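Local atomic coordinates of DNA primase (Aquifex aeolicus, PDB entry 2AU3), a protein that probably synthesises, as a DnaG-family RNA polymerase, the short RNA primers that DNA polymerase extends during DNA replication. Residues I356-T367 with L386-V396. Sequence-based numbering, arbitrary orientation.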
# COMPACT_ATOMS: atom_id res chain seq x y z
N ILE A 356 4.94 20.90 25.49
CA ILE A 356 5.66 21.40 26.66
C ILE A 356 6.58 22.57 26.28
O ILE A 356 6.64 23.56 26.99
CB ILE A 356 6.42 20.26 27.39
CG1 ILE A 356 5.42 19.32 28.07
CG2 ILE A 356 7.41 20.81 28.42
CD1 ILE A 356 5.97 17.92 28.42
N LYS A 357 7.27 22.44 25.15
CA LYS A 357 8.19 23.48 24.67
C LYS A 357 7.47 24.78 24.27
O LYS A 357 7.99 25.89 24.52
CB LYS A 357 9.01 22.95 23.50
CG LYS A 357 10.27 23.76 23.18
CD LYS A 357 10.89 23.34 21.84
CE LYS A 357 11.67 24.49 21.20
NZ LYS A 357 13.16 24.28 21.19
N THR A 358 6.29 24.65 23.65
CA THR A 358 5.59 25.79 23.06
C THR A 358 4.35 26.31 23.83
O THR A 358 3.75 27.30 23.42
CB THR A 358 5.22 25.51 21.59
OG1 THR A 358 4.43 24.31 21.50
CG2 THR A 358 6.46 25.19 20.76
N ALA A 359 3.97 25.65 24.91
CA ALA A 359 2.77 26.06 25.64
C ALA A 359 2.85 27.54 26.00
O ALA A 359 1.83 28.23 26.02
CB ALA A 359 2.56 25.21 26.88
N ARG A 360 4.08 28.01 26.25
CA ARG A 360 4.42 29.44 26.39
C ARG A 360 3.71 30.40 25.42
O ARG A 360 3.52 31.58 25.74
CB ARG A 360 5.93 29.63 26.21
CG ARG A 360 6.76 29.35 27.45
CD ARG A 360 6.37 30.22 28.64
NE ARG A 360 7.11 29.83 29.85
CZ ARG A 360 6.81 30.25 31.08
NH1 ARG A 360 5.80 31.09 31.27
NH2 ARG A 360 7.53 29.84 32.12
N GLU A 361 3.38 29.92 24.22
CA GLU A 361 2.73 30.75 23.20
C GLU A 361 1.35 31.22 23.64
O GLU A 361 0.98 32.39 23.45
CB GLU A 361 2.59 29.98 21.89
CG GLU A 361 3.65 30.28 20.85
CD GLU A 361 3.96 29.08 19.98
OE1 GLU A 361 3.01 28.44 19.47
OE2 GLU A 361 5.17 28.78 19.80
N ASN A 362 0.59 30.29 24.22
CA ASN A 362 -0.82 30.47 24.55
C ASN A 362 -1.20 29.44 25.61
O ASN A 362 -1.83 28.42 25.31
CB ASN A 362 -1.68 30.26 23.29
CG ASN A 362 -3.12 30.72 23.46
OD1 ASN A 362 -3.72 30.60 24.53
ND2 ASN A 362 -3.69 31.24 22.37
N LEU A 363 -0.80 29.70 26.85
CA LEU A 363 -0.96 28.69 27.90
C LEU A 363 -2.38 28.12 27.92
O LEU A 363 -2.56 26.90 28.07
CB LEU A 363 -0.55 29.23 29.28
CG LEU A 363 -0.28 28.15 30.34
CD1 LEU A 363 0.80 27.18 29.87
CD2 LEU A 363 0.08 28.75 31.71
N GLU A 364 -3.37 28.99 27.75
CA GLU A 364 -4.78 28.59 27.76
C GLU A 364 -5.09 27.55 26.69
O GLU A 364 -5.63 26.49 27.00
CB GLU A 364 -5.68 29.81 27.54
CG GLU A 364 -5.91 30.63 28.80
CD GLU A 364 -6.70 29.88 29.86
OE1 GLU A 364 -7.10 28.70 29.60
OE2 GLU A 364 -6.92 30.47 30.94
N GLU A 365 -4.76 27.85 25.44
CA GLU A 365 -5.10 26.97 24.34
C GLU A 365 -4.22 25.73 24.35
O GLU A 365 -4.68 24.65 24.03
CB GLU A 365 -4.99 27.72 23.00
CG GLU A 365 -5.65 27.02 21.81
CD GLU A 365 -7.15 26.79 21.99
OE1 GLU A 365 -7.82 27.62 22.65
OE2 GLU A 365 -7.65 25.76 21.45
N LYS A 366 -2.97 25.91 24.75
CA LYS A 366 -1.99 24.83 24.71
C LYS A 366 -2.21 23.82 25.83
O LYS A 366 -1.91 22.63 25.69
CB LYS A 366 -0.56 25.38 24.75
CG LYS A 366 -0.10 26.12 23.48
CD LYS A 366 0.37 25.15 22.39
CE LYS A 366 1.45 25.75 21.53
NZ LYS A 366 1.82 24.84 20.42
N THR A 367 -2.73 24.30 26.96
CA THR A 367 -3.09 23.41 28.06
C THR A 367 -4.26 22.54 27.62
O THR A 367 -4.29 21.35 27.91
CB THR A 367 -3.48 24.22 29.31
OG1 THR A 367 -2.31 24.83 29.87
CG2 THR A 367 -3.99 23.28 30.43
N LEU A 386 4.40 12.99 31.99
CA LEU A 386 4.09 14.09 31.09
C LEU A 386 3.30 15.16 31.83
O LEU A 386 3.62 16.35 31.73
CB LEU A 386 3.37 13.60 29.83
CG LEU A 386 4.24 12.78 28.86
CD1 LEU A 386 3.41 12.03 27.80
CD2 LEU A 386 5.34 13.63 28.20
N ALA A 387 2.31 14.75 32.61
CA ALA A 387 1.53 15.69 33.40
C ALA A 387 2.44 16.42 34.39
O ALA A 387 2.36 17.64 34.51
CB ALA A 387 0.38 15.00 34.13
N SER A 388 3.32 15.68 35.06
CA SER A 388 4.22 16.27 36.04
C SER A 388 5.10 17.35 35.44
O SER A 388 5.26 18.41 36.03
CB SER A 388 5.09 15.19 36.71
OG SER A 388 4.28 14.25 37.36
N GLU A 389 5.66 17.08 34.26
CA GLU A 389 6.56 18.01 33.58
C GLU A 389 5.85 19.33 33.25
O GLU A 389 6.40 20.41 33.49
CB GLU A 389 7.11 17.37 32.30
CG GLU A 389 8.49 17.84 31.88
CD GLU A 389 8.90 17.34 30.49
OE1 GLU A 389 8.52 16.21 30.10
OE2 GLU A 389 9.62 18.08 29.77
N PHE A 390 4.63 19.22 32.71
CA PHE A 390 3.82 20.38 32.36
C PHE A 390 3.42 21.18 33.61
O PHE A 390 3.49 22.41 33.61
CB PHE A 390 2.57 19.94 31.61
CG PHE A 390 1.95 21.01 30.75
CD1 PHE A 390 2.21 21.05 29.39
CD2 PHE A 390 1.07 21.93 31.30
CE1 PHE A 390 1.62 22.03 28.58
CE2 PHE A 390 0.46 22.91 30.49
CZ PHE A 390 0.75 22.96 29.13
N HIS A 391 3.00 20.47 34.66
CA HIS A 391 2.65 21.08 35.94
C HIS A 391 3.84 21.86 36.52
O HIS A 391 3.71 23.03 36.90
CB HIS A 391 2.20 19.97 36.90
CG HIS A 391 2.09 20.41 38.34
ND1 HIS A 391 1.02 21.15 38.81
CD2 HIS A 391 2.89 20.18 39.40
CE1 HIS A 391 1.19 21.37 40.10
NE2 HIS A 391 2.32 20.80 40.48
N THR A 392 4.99 21.19 36.58
CA THR A 392 6.23 21.78 37.08
C THR A 392 6.54 23.06 36.33
O THR A 392 6.72 24.12 36.92
CB THR A 392 7.41 20.78 36.95
OG1 THR A 392 7.20 19.67 37.83
CG2 THR A 392 8.73 21.45 37.34
N LYS A 393 6.59 22.92 35.01
CA LYS A 393 6.87 24.04 34.14
C LYS A 393 5.79 25.17 34.20
O LYS A 393 6.15 26.30 34.49
CB LYS A 393 7.06 23.58 32.69
CG LYS A 393 7.43 24.70 31.72
CD LYS A 393 7.96 24.20 30.39
CE LYS A 393 8.65 25.31 29.61
NZ LYS A 393 9.02 24.89 28.23
N TYR A 394 4.49 24.90 33.93
CA TYR A 394 3.53 26.03 33.81
C TYR A 394 2.59 26.26 35.00
O TYR A 394 1.73 27.14 34.95
CB TYR A 394 2.73 25.89 32.51
CG TYR A 394 3.63 25.85 31.30
CD1 TYR A 394 4.19 27.01 30.79
CD2 TYR A 394 3.94 24.64 30.68
CE1 TYR A 394 5.02 26.99 29.70
CE2 TYR A 394 4.77 24.60 29.58
CZ TYR A 394 5.31 25.78 29.09
OH TYR A 394 6.12 25.76 28.00
N LYS A 395 2.78 25.46 36.06
CA LYS A 395 2.03 25.58 37.32
C LYS A 395 0.54 25.24 37.22
O LYS A 395 -0.24 25.53 38.13
CB LYS A 395 2.24 26.98 37.93
CG LYS A 395 3.62 27.19 38.54
CD LYS A 395 3.67 28.46 39.38
CE LYS A 395 4.91 29.27 39.05
NZ LYS A 395 4.66 30.74 39.14
N VAL A 396 0.16 24.60 36.12
CA VAL A 396 -1.22 24.18 35.94
C VAL A 396 -1.47 22.98 36.86
O VAL A 396 -0.70 22.02 36.85
CB VAL A 396 -1.52 23.85 34.46
CG1 VAL A 396 -2.99 23.47 34.27
CG2 VAL A 396 -1.18 25.05 33.59
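In the helical domain of this DnaG primase, the end of helix 351-358, the turn after it and the start of helix 363-374 pack on the C-terminal part of helix 380-394, with Ile-356, Ala-359 and Leu-363 against Phe-390 and Tyr-394. The Tyr-394 OH gives a very short hydrogen bond, 2.5 Å, to Ile-356 O, which lies at the ring edge; Lys-393 NZ donates to the same oxygen at 3.0 Å, from above the carbonyl plane. Two side-chain donors thus grip a carbonyl near the end of helix 351-358. Ala-359 CB rests on one face of the tyrosine, 3.9 Å from the ring centroid in a CH-pi contact, and CG of Lys-393 lies on the opposite face. Leu-363 CD1 presses on Tyr-394 CG at 3.4 Å. The Arg-360 chain, bent at chi2 (-58°), brings NE to 3.5 Å from Tyr-394 CE1, the guanidinium and ring planes standing 71° apart. A phenylalanine in place of Tyr-394 would probably leave Ile-356 O with the lysine alone from this helix. Ile-356 is a knob among Leu-386, Glu-389, Phe-390 and Lys-393. Thr-367 OG1, hydrogen-bonded to Leu-363 O, meets the Phe-390 edge at CE2, 3.4 Å away, while Phe-370 stacks on that ring. Helix segments 363-367 and 386-394 run antiparallel (173°), axes 13.1 Å apart with side chains between them, within the helical domain of DnaG primases.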